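PDB 1M55: Rep protein from Adeno-associated virus - 5, which probably nicks and rejoins viral DNA at the replication origin as the metal-dependent endonuclease of rolling-circle-type replication. Local coordinates for residues W35-E49 with P156-N168. Sequence-based numbering, arbitrary orientation.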
loop_
_atom_site.group_PDB
_atom_site.type_symbol
_atom_site.label_atom_id
_atom_site.label_comp_id
_atom_site.label_asym_id
_atom_site.label_seq_id
_atom_site.Cartn_x
_atom_site.Cartn_y
_atom_site.Cartn_z
ATOM N N TRP A 35 -2.488 -17.597 -2.709
ATOM C CA TRP A 35 -2.935 -16.846 -1.544
ATOM C C TRP A 35 -4.174 -17.508 -0.964
ATOM O O TRP A 35 -4.973 -18.090 -1.701
ATOM C CB TRP A 35 -3.275 -15.400 -1.921
ATOM C CG TRP A 35 -2.076 -14.547 -2.155
ATOM C CD1 TRP A 35 -1.328 -14.472 -3.295
ATOM C CD2 TRP A 35 -1.469 -13.653 -1.215
ATOM N NE1 TRP A 35 -0.292 -13.589 -3.121
ATOM C CE2 TRP A 35 -0.353 -13.070 -1.854
ATOM C CE3 TRP A 35 -1.764 -13.283 0.109
ATOM C CZ2 TRP A 35 0.473 -12.139 -1.217
ATOM C CZ3 TRP A 35 -0.941 -12.355 0.744
ATOM C CH2 TRP A 35 0.163 -11.794 0.078
ATOM N N GLU A 36 -4.317 -17.432 0.352
ATOM C CA GLU A 36 -5.473 -17.993 1.043
ATOM C C GLU A 36 -5.973 -16.937 2.016
ATOM O O GLU A 36 -5.184 -16.160 2.562
ATOM C CB GLU A 36 -5.102 -19.259 1.817
ATOM C CG GLU A 36 -4.719 -20.442 0.937
ATOM C CD GLU A 36 -4.510 -21.728 1.725
ATOM O OE1 GLU A 36 -4.625 -22.817 1.121
ATOM O OE2 GLU A 36 -4.232 -21.654 2.944
ATOM N N LEU A 37 -7.283 -16.878 2.195
ATOM C CA LEU A 37 -7.876 -15.918 3.109
ATOM C C LEU A 37 -7.713 -16.421 4.534
ATOM O O LEU A 37 -7.821 -17.621 4.782
ATOM C CB LEU A 37 -9.370 -15.761 2.814
ATOM C CG LEU A 37 -9.788 -15.154 1.483
ATOM C CD1 LEU A 37 -11.276 -15.378 1.283
ATOM C CD2 LEU A 37 -9.450 -13.672 1.447
ATOM N N PRO A 38 -7.394 -15.525 5.480
ATOM C CA PRO A 38 -7.236 -15.936 6.879
ATOM C C PRO A 38 -8.628 -16.347 7.382
ATOM O O PRO A 38 -9.645 -15.887 6.853
ATOM C CB PRO A 38 -6.771 -14.644 7.559
ATOM C CG PRO A 38 -6.081 -13.905 6.464
ATOM C CD PRO A 38 -7.001 -14.118 5.299
ATOM N N PRO A 39 -8.698 -17.181 8.430
ATOM C CA PRO A 39 -9.991 -17.624 8.964
ATOM C C PRO A 39 -10.946 -16.486 9.332
ATOM O O PRO A 39 -12.162 -16.604 9.150
ATOM C CB PRO A 39 -9.584 -18.423 10.204
ATOM C CG PRO A 39 -8.257 -18.999 9.802
ATOM C CD PRO A 39 -7.583 -17.802 9.166
ATOM N N GLU A 40 -10.397 -15.381 9.824
ATOM C CA GLU A 40 -11.197 -14.226 10.241
ATOM C C GLU A 40 -11.636 -13.285 9.115
ATOM O O GLU A 40 -12.282 -12.270 9.375
ATOM C CB GLU A 40 -10.436 -13.433 11.304
ATOM C CG GLU A 40 -10.137 -14.247 12.554
ATOM C CD GLU A 40 -9.292 -13.484 13.572
ATOM O OE1 GLU A 40 -9.816 -12.524 14.191
ATOM O OE2 GLU A 40 -8.105 -13.846 13.750
ATOM N N SER A 41 -11.263 -13.598 7.879
ATOM C CA SER A 41 -11.635 -12.765 6.740
ATOM C C SER A 41 -12.956 -13.235 6.148
ATOM O O SER A 41 -13.273 -14.421 6.192
ATOM C CB SER A 41 -10.549 -12.810 5.665
ATOM O OG SER A 41 -10.899 -12.023 4.542
ATOM N N ASP A 42 -13.723 -12.292 5.606
ATOM C CA ASP A 42 -15.002 -12.607 4.981
ATOM C C ASP A 42 -15.003 -12.140 3.524
ATOM O O ASP A 42 -16.063 -11.956 2.918
ATOM C CB ASP A 42 -16.165 -11.974 5.759
ATOM C CG ASP A 42 -16.105 -10.447 5.794
ATOM O OD1 ASP A 42 -15.153 -9.854 5.241
ATOM O OD2 ASP A 42 -17.024 -9.834 6.385
ATOM N N LEU A 43 -13.809 -11.919 2.982
ATOM C CA LEU A 43 -13.668 -11.472 1.605
ATOM C C LEU A 43 -13.946 -12.614 0.637
ATOM O O LEU A 43 -13.881 -13.786 1.006
ATOM C CB LEU A 43 -12.248 -10.944 1.347
ATOM C CG LEU A 43 -11.742 -9.708 2.097
ATOM C CD1 LEU A 43 -10.296 -9.452 1.713
ATOM C CD2 LEU A 43 -12.596 -8.500 1.772
ATOM N N ASN A 44 -14.294 -12.261 -0.594
ATOM C CA ASN A 44 -14.538 -13.247 -1.631
ATOM C C ASN A 44 -13.205 -13.355 -2.377
ATOM O O ASN A 44 -12.797 -12.423 -3.078
ATOM C CB ASN A 44 -15.647 -12.767 -2.568
ATOM C CG ASN A 44 -15.907 -13.734 -3.703
ATOM O OD1 ASN A 44 -15.220 -14.747 -3.844
ATOM N ND2 ASN A 44 -16.905 -13.430 -4.519
ATOM N N LEU A 45 -12.511 -14.473 -2.197
ATOM C CA LEU A 45 -11.208 -14.676 -2.823
ATOM C C LEU A 45 -11.214 -14.619 -4.346
ATOM O O LEU A 45 -10.229 -14.194 -4.948
ATOM C CB LEU A 45 -10.578 -15.991 -2.348
ATOM C CG LEU A 45 -9.097 -16.221 -2.686
ATOM C CD1 LEU A 45 -8.227 -15.161 -2.022
ATOM C CD2 LEU A 45 -8.668 -17.603 -2.231
ATOM N N THR A 46 -12.321 -15.000 -4.974
ATOM C CA THR A 46 -12.393 -14.981 -6.433
ATOM C C THR A 46 -12.251 -13.573 -7.006
ATOM O O THR A 46 -11.879 -13.412 -8.168
ATOM C CB THR A 46 -13.696 -15.623 -6.960
ATOM O OG1 THR A 46 -14.825 -14.839 -6.555
ATOM C CG2 THR A 46 -13.852 -17.032 -6.406
ATOM N N LEU A 47 -12.526 -12.556 -6.187
ATOM C CA LEU A 47 -12.418 -11.166 -6.630
ATOM C C LEU A 47 -11.034 -10.563 -6.378
ATOM O O LEU A 47 -10.774 -9.414 -6.738
ATOM C CB LEU A 47 -13.496 -10.305 -5.965
ATOM C CG LEU A 47 -14.942 -10.666 -6.318
ATOM C CD1 LEU A 47 -15.907 -9.769 -5.551
ATOM C CD2 LEU A 47 -15.152 -10.526 -7.824
ATOM N N VAL A 48 -10.160 -11.330 -5.734
ATOM C CA VAL A 48 -8.802 -10.877 -5.443
ATOM C C VAL A 48 -7.883 -11.330 -6.579
ATOM O O VAL A 48 -7.875 -12.509 -6.947
ATOM C CB VAL A 48 -8.293 -11.461 -4.105
ATOM C CG1 VAL A 48 -6.847 -11.044 -3.860
ATOM C CG2 VAL A 48 -9.184 -10.993 -2.953
ATOM N N GLU A 49 -7.130 -10.392 -7.145
ATOM C CA GLU A 49 -6.210 -10.691 -8.239
ATOM C C GLU A 49 -4.865 -11.091 -7.631
ATOM O O GLU A 49 -4.030 -10.239 -7.323
ATOM C CB GLU A 49 -6.061 -9.467 -9.145
ATOM C CG GLU A 49 -7.384 -8.956 -9.727
ATOM C CD GLU A 49 -8.135 -10.007 -10.531
ATOM O OE1 GLU A 49 -7.491 -10.891 -11.137
ATOM O OE2 GLU A 49 -9.381 -9.945 -10.560
ATOM N N PRO A 156 -14.106 2.201 3.931
ATOM C CA PRO A 156 -15.342 2.088 3.142
ATOM C C PRO A 156 -15.230 1.321 1.817
ATOM O O PRO A 156 -16.250 0.902 1.264
ATOM C CB PRO A 156 -15.708 3.548 2.869
ATOM C CG PRO A 156 -15.162 4.269 4.042
ATOM C CD PRO A 156 -13.813 3.622 4.211
ATOM N N LYS A 157 -14.022 1.184 1.274
ATOM C CA LYS A 157 -13.854 0.481 0.004
ATOM C C LYS A 157 -14.340 -0.965 0.084
ATOM O O LYS A 157 -14.107 -1.649 1.082
ATOM C CB LYS A 157 -12.394 0.512 -0.462
ATOM C CG LYS A 157 -11.998 1.755 -1.255
ATOM C CD LYS A 157 -11.763 2.956 -0.369
ATOM C CE LYS A 157 -11.497 4.210 -1.195
ATOM N NZ LYS A 157 -10.311 4.076 -2.076
ATOM N N VAL A 158 -15.032 -1.417 -0.959
ATOM C CA VAL A 158 -15.538 -2.787 -1.015
ATOM C C VAL A 158 -14.929 -3.471 -2.239
ATOM O O VAL A 158 -14.274 -2.816 -3.059
ATOM C CB VAL A 158 -17.098 -2.832 -1.096
ATOM C CG1 VAL A 158 -17.712 -2.261 0.167
ATOM C CG2 VAL A 158 -17.594 -2.067 -2.313
ATOM N N GLN A 159 -15.108 -4.784 -2.353
ATOM C CA GLN A 159 -14.569 -5.518 -3.496
ATOM C C GLN A 159 -15.390 -5.184 -4.740
ATOM O O GLN A 159 -16.592 -4.932 -4.640
ATOM C CB GLN A 159 -14.603 -7.022 -3.225
ATOM C CG GLN A 159 -13.741 -7.447 -2.049
ATOM C CD GLN A 159 -13.699 -8.946 -1.882
ATOM O OE1 GLN A 159 -14.563 -9.535 -1.234
ATOM N NE2 GLN A 159 -12.696 -9.578 -2.470
ATOM N N PRO A 160 -14.769 -5.210 -5.933
ATOM C CA PRO A 160 -13.367 -5.533 -6.219
ATOM C C PRO A 160 -12.343 -4.402 -6.058
ATOM O O PRO A 160 -11.145 -4.637 -6.242
ATOM C CB PRO A 160 -13.428 -6.019 -7.662
ATOM C CG PRO A 160 -14.454 -5.109 -8.249
ATOM C CD PRO A 160 -15.537 -5.086 -7.189
ATOM N N GLU A 161 -12.784 -3.181 -5.747
ATOM C CA GLU A 161 -11.823 -2.089 -5.563
ATOM C C GLU A 161 -10.863 -2.477 -4.441
ATOM O O GLU A 161 -9.646 -2.351 -4.579
ATOM C CB GLU A 161 -12.506 -0.765 -5.220
ATOM C CG GLU A 161 -11.492 0.371 -5.082
ATOM C CD GLU A 161 -12.105 1.716 -4.754
ATOM O OE1 GLU A 161 -13.347 1.837 -4.731
ATOM O OE2 GLU A 161 -11.330 2.663 -4.519
ATOM N N LEU A 162 -11.418 -2.922 -3.319
ATOM C CA LEU A 162 -10.603 -3.372 -2.197
ATOM C C LEU A 162 -10.052 -4.735 -2.593
ATOM O O LEU A 162 -10.814 -5.636 -2.953
ATOM C CB LEU A 162 -11.451 -3.517 -0.928
ATOM C CG LEU A 162 -10.779 -4.226 0.254
ATOM C CD1 LEU A 162 -9.567 -3.434 0.710
ATOM C CD2 LEU A 162 -11.766 -4.401 1.396
ATOM N N GLN A 163 -8.731 -4.873 -2.557
ATOM C CA GLN A 163 -8.081 -6.130 -2.903
ATOM C C GLN A 163 -7.491 -6.812 -1.670
ATOM O O GLN A 163 -7.621 -8.026 -1.509
ATOM C CB GLN A 163 -6.994 -5.891 -3.950
ATOM C CG GLN A 163 -7.522 -5.542 -5.337
ATOM C CD GLN A 163 -8.017 -6.759 -6.094
ATOM O OE1 GLN A 163 -7.330 -7.780 -6.161
ATOM N NE2 GLN A 163 -9.201 -6.656 -6.679
ATOM N N TRP A 164 -6.882 -6.026 -0.784
ATOM C CA TRP A 164 -6.267 -6.561 0.432
ATOM C C TRP A 164 -5.813 -5.388 1.294
ATOM O O TRP A 164 -5.786 -4.250 0.832
ATOM C CB TRP A 164 -5.044 -7.409 0.056
ATOM C CG TRP A 164 -4.700 -8.510 1.022
ATOM C CD1 TRP A 164 -3.826 -8.443 2.065
ATOM C CD2 TRP A 164 -5.175 -9.860 0.979
ATOM N NE1 TRP A 164 -3.717 -9.674 2.670
ATOM C CE2 TRP A 164 -4.535 -10.561 2.025
ATOM C CE3 TRP A 164 -6.074 -10.549 0.155
ATOM C CZ2 TRP A 164 -4.765 -11.919 2.268
ATOM C CZ3 TRP A 164 -6.305 -11.901 0.399
ATOM C CH2 TRP A 164 -5.650 -12.570 1.447
ATOM N N ALA A 165 -5.455 -5.664 2.544
ATOM C CA ALA A 165 -4.967 -4.621 3.435
ATOM C C ALA A 165 -4.147 -5.255 4.549
ATOM O O ALA A 165 -4.347 -6.425 4.883
ATOM C CB ALA A 165 -6.125 -3.800 4.013
ATOM N N TRP A 166 -3.214 -4.481 5.093
ATOM C CA TRP A 166 -2.331 -4.935 6.165
ATOM C C TRP A 166 -2.148 -3.782 7.144
ATOM O O TRP A 166 -2.164 -2.614 6.751
ATOM C CB TRP A 166 -0.936 -5.277 5.621
ATOM C CG TRP A 166 -0.863 -6.262 4.491
ATOM C CD1 TRP A 166 -0.541 -7.590 4.582
ATOM C CD2 TRP A 166 -0.975 -5.974 3.089
ATOM N NE1 TRP A 166 -0.428 -8.137 3.324
ATOM C CE2 TRP A 166 -0.689 -7.169 2.390
ATOM C CE3 TRP A 166 -1.281 -4.816 2.357
ATOM C CZ2 TRP A 166 -0.696 -7.241 0.992
ATOM C CZ3 TRP A 166 -1.286 -4.888 0.967
ATOM C CH2 TRP A 166 -0.994 -6.094 0.299
ATOM N N THR A 167 -1.913 -4.106 8.410
ATOM C CA THR A 167 -1.691 -3.074 9.413
ATOM C C THR A 167 -1.136 -3.668 10.695
ATOM O O THR A 167 -1.321 -4.861 10.970
ATOM C CB THR A 167 -3.000 -2.326 9.769
ATOM O OG1 THR A 167 -2.709 -1.237 10.652
ATOM C CG2 THR A 167 -3.993 -3.259 10.445
ATOM N N ASN A 168 -0.391 -2.851 11.432
ATOM C CA ASN A 168 0.132 -3.269 12.725
ATOM C C ASN A 168 -0.522 -2.397 13.802
ATOM O O ASN A 168 -0.041 -2.316 14.932
ATOM C CB ASN A 168 1.670 -3.241 12.788
ATOM C CG ASN A 168 2.257 -1.873 12.524
ATOM O OD1 ASN A 168 1.545 -0.918 12.214
ATOM N ND2 ASN A 168 3.576 -1.775 12.625
HETATM O O HOH W 1 -11.353 -7.870 -4.424
#
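Gln159 reaches across to the backbone of Asn44, and its primary amide grips both the N-H and the C=O of that residue with a pair of hydrogen bonds: its OE1 takes the Asn44 N-H on a lone pair, in the carbonyl plane and almost perfectly straight (2.8 Å, 179°), while its NE2 donates to Asn44 O at 2.9 Å. Leu47 N approaches that same Asn44 oxygen from the opposite face. The amide of Gln159 is further pinned by a water, which accepts from NE2 and donates to Leu162 O. Leu43 CD2 lies against OE1 and CD of the amide, Leu47 CB against NE2, and Leu47 CD1 against Gln159 CB.

Gln163 grips the loop by a second pair of bonds, spread over two residues. Its chain bends at chi2 (-78°), and OE1 takes the Glu49 N-H nearly straight, in the carbonyl plane (2.8 Å); NE2 bridges Pro160 O at 2.8 Å and, less directly, Leu47 O at 3.2 Å. Both polar atoms of this buried amide are thereby satisfied, and its rotation is fixed.

Beyond the glutamines, the indole of Trp164 lies under the loop. Trp35 sets an edge against one face of it, a T-shaped pair with planes at 66°, while Trp35 NE1 is bonded to Thr54 of helix 50-71. Glu36 O meets the Trp164 rim in plane, and the Leu37 CD2 and Val48 CG1 methyls close in obliquely.

Opposite Phe81 of strand 77-83, Gln163 and Trp164 together form a classic beta bulge in strand 162-167, part of the central antiparallel sheet of this Rep nuclease domain; the Gln159 and Gln163 amides and the Trp164 indole join this part of the sheet to the loop leading into helix 50-71, with Glu49 as N-cap.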